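Glutathione s-transferase (Oryza sativa, PDB 1OYJ) catalyses the conjugation of reduced glutathione to a wide range of hydrophobic electrophiles, including herbicides, as a tau-class glutathione transferase. Local coordinates at residues A[175-178]-A[179-182]; A[194-197]-A[198-201]. All coordinates share one frame; numbering follows the deposited sequence.

Interaction 1: A[175-178]-A[179-182]; sequences WFYS and YERC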
loop_
_atom_site.group_PDB
_atom_site.type_symbol
_atom_site.label_atom_id
_atom_site.label_comp_id
_atom_site.label_asym_id
_atom_site.label_seq_id
_atom_site.Cartn_x
_atom_site.Cartn_y
_atom_site.Cartn_z
ATOM N N TRP A 175 14.636 -3.593 15.523
ATOM C CA TRP A 175 13.694 -3.329 16.588
ATOM C C TRP A 175 13.289 -4.598 17.289
ATOM O O TRP A 175 12.539 -4.531 18.271
ATOM C CB TRP A 175 12.459 -2.614 15.998
ATOM C CG TRP A 175 12.762 -1.342 15.293
ATOM C CD1 TRP A 175 13.463 -1.194 14.205
ATOM C CD2 TRP A 175 12.367 -0.019 15.680
ATOM N NE1 TRP A 175 13.534 0.122 13.836
ATOM C CE2 TRP A 175 12.861 0.862 14.737
ATOM C CE3 TRP A 175 11.638 0.498 16.715
ATOM C CZ2 TRP A 175 12.634 2.232 14.790
ATOM C CZ3 TRP A 175 11.478 1.862 16.778
ATOM C CH2 TRP A 175 11.941 2.689 15.824
ATOM N N PHE A 176 13.744 -5.766 16.832
ATOM C CA PHE A 176 13.244 -7.002 17.440
ATOM C C PHE A 176 13.560 -7.007 18.963
ATOM O O PHE A 176 12.731 -7.333 19.796
ATOM C CB PHE A 176 13.779 -8.276 16.785
ATOM C CG PHE A 176 13.085 -8.662 15.473
ATOM C CD1 PHE A 176 12.082 -7.881 14.920
ATOM C CD2 PHE A 176 13.512 -9.789 14.783
ATOM C CE1 PHE A 176 11.510 -8.219 13.734
ATOM C CE2 PHE A 176 12.838 -10.138 13.579
ATOM C CZ PHE A 176 11.915 -9.350 13.076
ATOM N N TYR A 177 14.743 -6.534 19.289
ATOM C CA TYR A 177 15.221 -6.526 20.663
ATOM C C TYR A 177 14.307 -5.696 21.498
ATOM O O TYR A 177 13.910 -6.147 22.556
ATOM C CB TYR A 177 16.703 -6.076 20.754
ATOM C CG TYR A 177 17.190 -5.895 22.199
ATOM C CD1 TYR A 177 17.396 -6.997 23.043
ATOM C CD2 TYR A 177 17.401 -4.640 22.729
ATOM C CE1 TYR A 177 17.840 -6.830 24.421
ATOM C CE2 TYR A 177 17.860 -4.469 24.057
ATOM C CZ TYR A 177 18.073 -5.570 24.904
ATOM O OH TYR A 177 18.503 -5.409 26.229
ATOM N N SER A 178 13.949 -4.512 21.009
ATOM C CA SER A 178 13.037 -3.632 21.676
ATOM C C SER A 178 11.630 -4.260 21.821
ATOM O O SER A 178 10.989 -4.063 22.854
ATOM C CB SER A 178 12.961 -2.284 20.934
ATOM O OG SER A 178 14.211 -1.614 20.934
ATOM N N TYR A 179 11.191 -5.000 20.815
ATOM C CA TYR A 179 9.903 -5.674 20.903
ATOM C C TYR A 179 9.973 -6.702 22.007
ATOM O O TYR A 179 8.995 -6.857 22.737
ATOM C CB TYR A 179 9.535 -6.427 19.634
ATOM C CG TYR A 179 9.373 -5.579 18.386
ATOM C CD1 TYR A 179 9.164 -4.247 18.444
ATOM C CD2 TYR A 179 9.377 -6.153 17.183
ATOM C CE1 TYR A 179 9.053 -3.505 17.280
ATOM C CE2 TYR A 179 9.226 -5.435 16.056
ATOM C CZ TYR A 179 9.086 -4.127 16.112
ATOM O OH TYR A 179 8.938 -3.438 14.899
ATOM N N GLU A 180 11.117 -7.395 22.089
ATOM C CA GLU A 180 11.363 -8.394 23.128
ATOM C C GLU A 180 11.297 -7.889 24.522
ATOM O O GLU A 180 10.574 -8.471 25.385
ATOM C CB GLU A 180 12.679 -9.181 22.949
ATOM C CG GLU A 180 12.630 -10.130 21.773
ATOM C CD GLU A 180 13.958 -10.775 21.417
ATOM O OE1 GLU A 180 15.012 -10.225 21.751
ATOM O OE2 GLU A 180 13.920 -11.854 20.839
ATOM N N ARG A 181 11.972 -6.781 24.758
ATOM C CA ARG A 181 12.011 -6.264 26.089
ATOM C C ARG A 181 10.671 -5.640 26.458
ATOM O O ARG A 181 10.204 -5.800 27.571
ATOM C CB ARG A 181 13.151 -5.230 26.213
ATOM C CG ARG A 181 14.536 -5.886 26.045
ATOM C CD ARG A 181 15.556 -5.456 26.977
ATOM N NE ARG A 181 15.281 -5.729 28.386
ATOM C CZ ARG A 181 15.472 -4.831 29.346
ATOM N NH1 ARG A 181 15.263 -5.134 30.623
ATOM N NH2 ARG A 181 15.868 -3.602 29.032
ATOM N N CYS A 182 10.021 -4.977 25.521
ATOM C CA CYS A 182 8.770 -4.324 25.866
ATOM C C CYS A 182 7.587 -5.277 25.846
ATOM O O CYS A 182 6.690 -5.150 26.670
ATOM C CB CYS A 182 8.484 -3.154 24.953
ATOM S SG CYS A 182 9.719 -1.881 24.865
#
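Tyr179 N donates to Trp175 O at 2.9 Å, the first of four successive i to i+4 backbone bonds, the last running from Cys182 N to Ser178 O, that run through helix 176-183 in the all-helical C-terminal domain of the glutathione transferase fold. The Tyr179 ring leans back over this first turn: Trp175 O sits 3.3 Å above one face, displaced toward the rim. Tyr179 CZ packs against Trp175 CB at 3.7 Å, while Phe176 CD1 meets Tyr179 CD2 at 3.9 Å. With CG anti to the carbonyl carbon (chi1 -62°), the Tyr179 ring is directed back toward the residues that precede it. Leu115, Leu122 and Trp123 of helix 97-124 and Met137 of helix 127-148 also touch this buried ring. Replacing Tyr179 by alanine is likely to open a gap between this helix and those neighbours and to leave Trp175 CB without its aromatic partner. On another side of the turn, Arg181 runs alongside Tyr177, and the ring and guanidinium planes differ by 27°. In a CH-pi contact, Arg181 CG lies over one face of the Tyr177 ring, 4.0 Å from its centroid and 22° off the ring normal.

Interaction 2: A[194-197]-A[198-201]; sequences LAAW and ARRC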
loop_
_atom_site.group_PDB
_atom_site.type_symbol
_atom_site.label_atom_id
_atom_site.label_comp_id
_atom_site.label_asym_id
_atom_site.label_seq_id
_atom_site.Cartn_x
_atom_site.Cartn_y
_atom_site.Cartn_z
ATOM N N LEU A 194 12.297 -17.046 11.802
ATOM C CA LEU A 194 12.377 -15.636 11.468
ATOM C C LEU A 194 13.652 -15.024 12.071
ATOM O O LEU A 194 14.334 -14.232 11.445
ATOM C CB LEU A 194 11.153 -14.900 11.956
ATOM C CG LEU A 194 10.994 -13.476 11.476
ATOM C CD1 LEU A 194 10.752 -13.466 9.907
ATOM C CD2 LEU A 194 9.891 -12.745 12.170
ATOM N N ALA A 195 13.988 -15.479 13.259
ATOM C CA ALA A 195 15.208 -15.048 13.899
ATOM C C ALA A 195 16.473 -15.425 13.080
ATOM O O ALA A 195 17.378 -14.635 12.971
ATOM C CB ALA A 195 15.287 -15.638 15.335
ATOM N N ALA A 196 16.455 -16.625 12.485
ATOM C CA ALA A 196 17.536 -17.122 11.666
ATOM C C ALA A 196 17.601 -16.282 10.407
ATOM O O ALA A 196 18.690 -15.892 9.994
ATOM C CB ALA A 196 17.272 -18.607 11.282
ATOM N N TRP A 197 16.424 -15.986 9.849
ATOM C CA TRP A 197 16.375 -15.087 8.686
ATOM C C TRP A 197 16.983 -13.697 9.046
ATOM O O TRP A 197 17.810 -13.147 8.264
ATOM C CB TRP A 197 14.954 -14.937 8.127
ATOM C CG TRP A 197 14.774 -13.852 7.140
ATOM C CD1 TRP A 197 14.937 -13.905 5.797
ATOM C CD2 TRP A 197 14.362 -12.539 7.433
ATOM N NE1 TRP A 197 14.696 -12.668 5.258
ATOM C CE2 TRP A 197 14.282 -11.841 6.241
ATOM C CE3 TRP A 197 13.961 -11.921 8.598
ATOM C CZ2 TRP A 197 13.946 -10.511 6.178
ATOM C CZ3 TRP A 197 13.560 -10.656 8.550
ATOM C CH2 TRP A 197 13.543 -9.935 7.333
ATOM N N ALA A 198 16.632 -13.183 10.217
ATOM C CA ALA A 198 17.173 -11.870 10.621
ATOM C C ALA A 198 18.719 -11.957 10.751
ATOM O O ALA A 198 19.453 -11.098 10.289
ATOM C CB ALA A 198 16.516 -11.378 11.919
ATOM N N ARG A 199 19.238 -13.088 11.260
ATOM C CA ARG A 199 20.714 -13.216 11.418
ATOM C C ARG A 199 21.397 -13.288 10.029
ATOM O O ARG A 199 22.431 -12.665 9.778
ATOM C CB ARG A 199 21.091 -14.452 12.252
ATOM C CG ARG A 199 20.843 -14.310 13.704
ATOM C CD ARG A 199 21.359 -15.446 14.541
ATOM N NE ARG A 199 20.912 -16.778 14.120
ATOM C CZ ARG A 199 19.822 -17.379 14.577
ATOM N NH1 ARG A 199 19.020 -16.766 15.410
ATOM N NH2 ARG A 199 19.530 -18.594 14.203
ATOM N N ARG A 200 20.802 -14.040 9.111
ATOM C CA ARG A 200 21.316 -14.180 7.721
ATOM C C ARG A 200 21.352 -12.779 7.033
ATOM O O ARG A 200 22.347 -12.325 6.545
ATOM C CB ARG A 200 20.336 -15.103 6.980
ATOM C CG ARG A 200 20.446 -15.375 5.452
ATOM C CD ARG A 200 19.490 -16.627 4.999
ATOM N NE ARG A 200 19.309 -17.583 6.081
ATOM C CZ ARG A 200 18.174 -17.944 6.687
ATOM N NH1 ARG A 200 16.969 -17.613 6.270
ATOM N NH2 ARG A 200 18.266 -18.796 7.716
ATOM N N CYS A 201 20.219 -12.088 7.074
ATOM C CA CYS A 201 20.161 -10.771 6.510
ATOM C C CYS A 201 21.238 -9.850 7.144
ATOM O O CYS A 201 21.827 -9.012 6.451
ATOM C CB CYS A 201 18.766 -10.181 6.625
ATOM S SG CYS A 201 17.537 -11.037 5.558
#
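Cys201 N bonds to Trp197 O at 2.9 Å, with an N-H...O angle of 176°, the last of four i to i+4 bonds in the closing turns of helix 192-201. The sulfur-aromatic contact joins the same two residues. Cys201 SG stands over one face of the indole, 3.6 Å from the centroid of the five-membered ring and 26° off its normal, with NE1 of Trp197 its nearest ring atom at 3.3 Å. Trp197 CG is anti to the backbone N, and this chi1 of 168° turns the indole outward from the helix, with one face met by the sulfur of Cys201 one turn later. Contacts of the third kind are made by flat cationic groups. The Arg199 guanidinium places a face on Ala196 CA, its NH2 3.5 Å from that carbon. Arg200 folds back at chi3, and its NH1 comes within 3.8 Å of Trp197 CB. The polar ends are bonded beyond the helix: Trp197 NE1 to Asp166 OD1, Arg199 NH1 to Glu188 in a salt bridge, and Arg200 NH1 to Glu152 O. The helix therefore lends these groups mainly a packing surface, while their directional bonds tie it to neighbouring parts of the C-terminal domain.

In the fold
Interactions 1 and 2 are local contacts within single helices of the C-terminal domain, 176-183 and 192-201, with centres about 15 Å apart. They meet directly: Phe176 CZ lies 4.1 Å from Leu194 CD2, and both side chains reach Leu141 of helix 127-148. Each has a buried aromatic side and a more exposed arginine side. In interaction 1 the core is aromatic and apolar, and the side chain of Trp175 is about 7 Å from bound glutathione; interaction 2 lies away from the glutathione sites and combines its buried indole with sulfur and a carboxylate. The arginines differ: Arg181 sets CG over the Tyr177 ring, whereas Arg199 and Arg200 lay guanidinium faces against backbone atoms of the preceding turn.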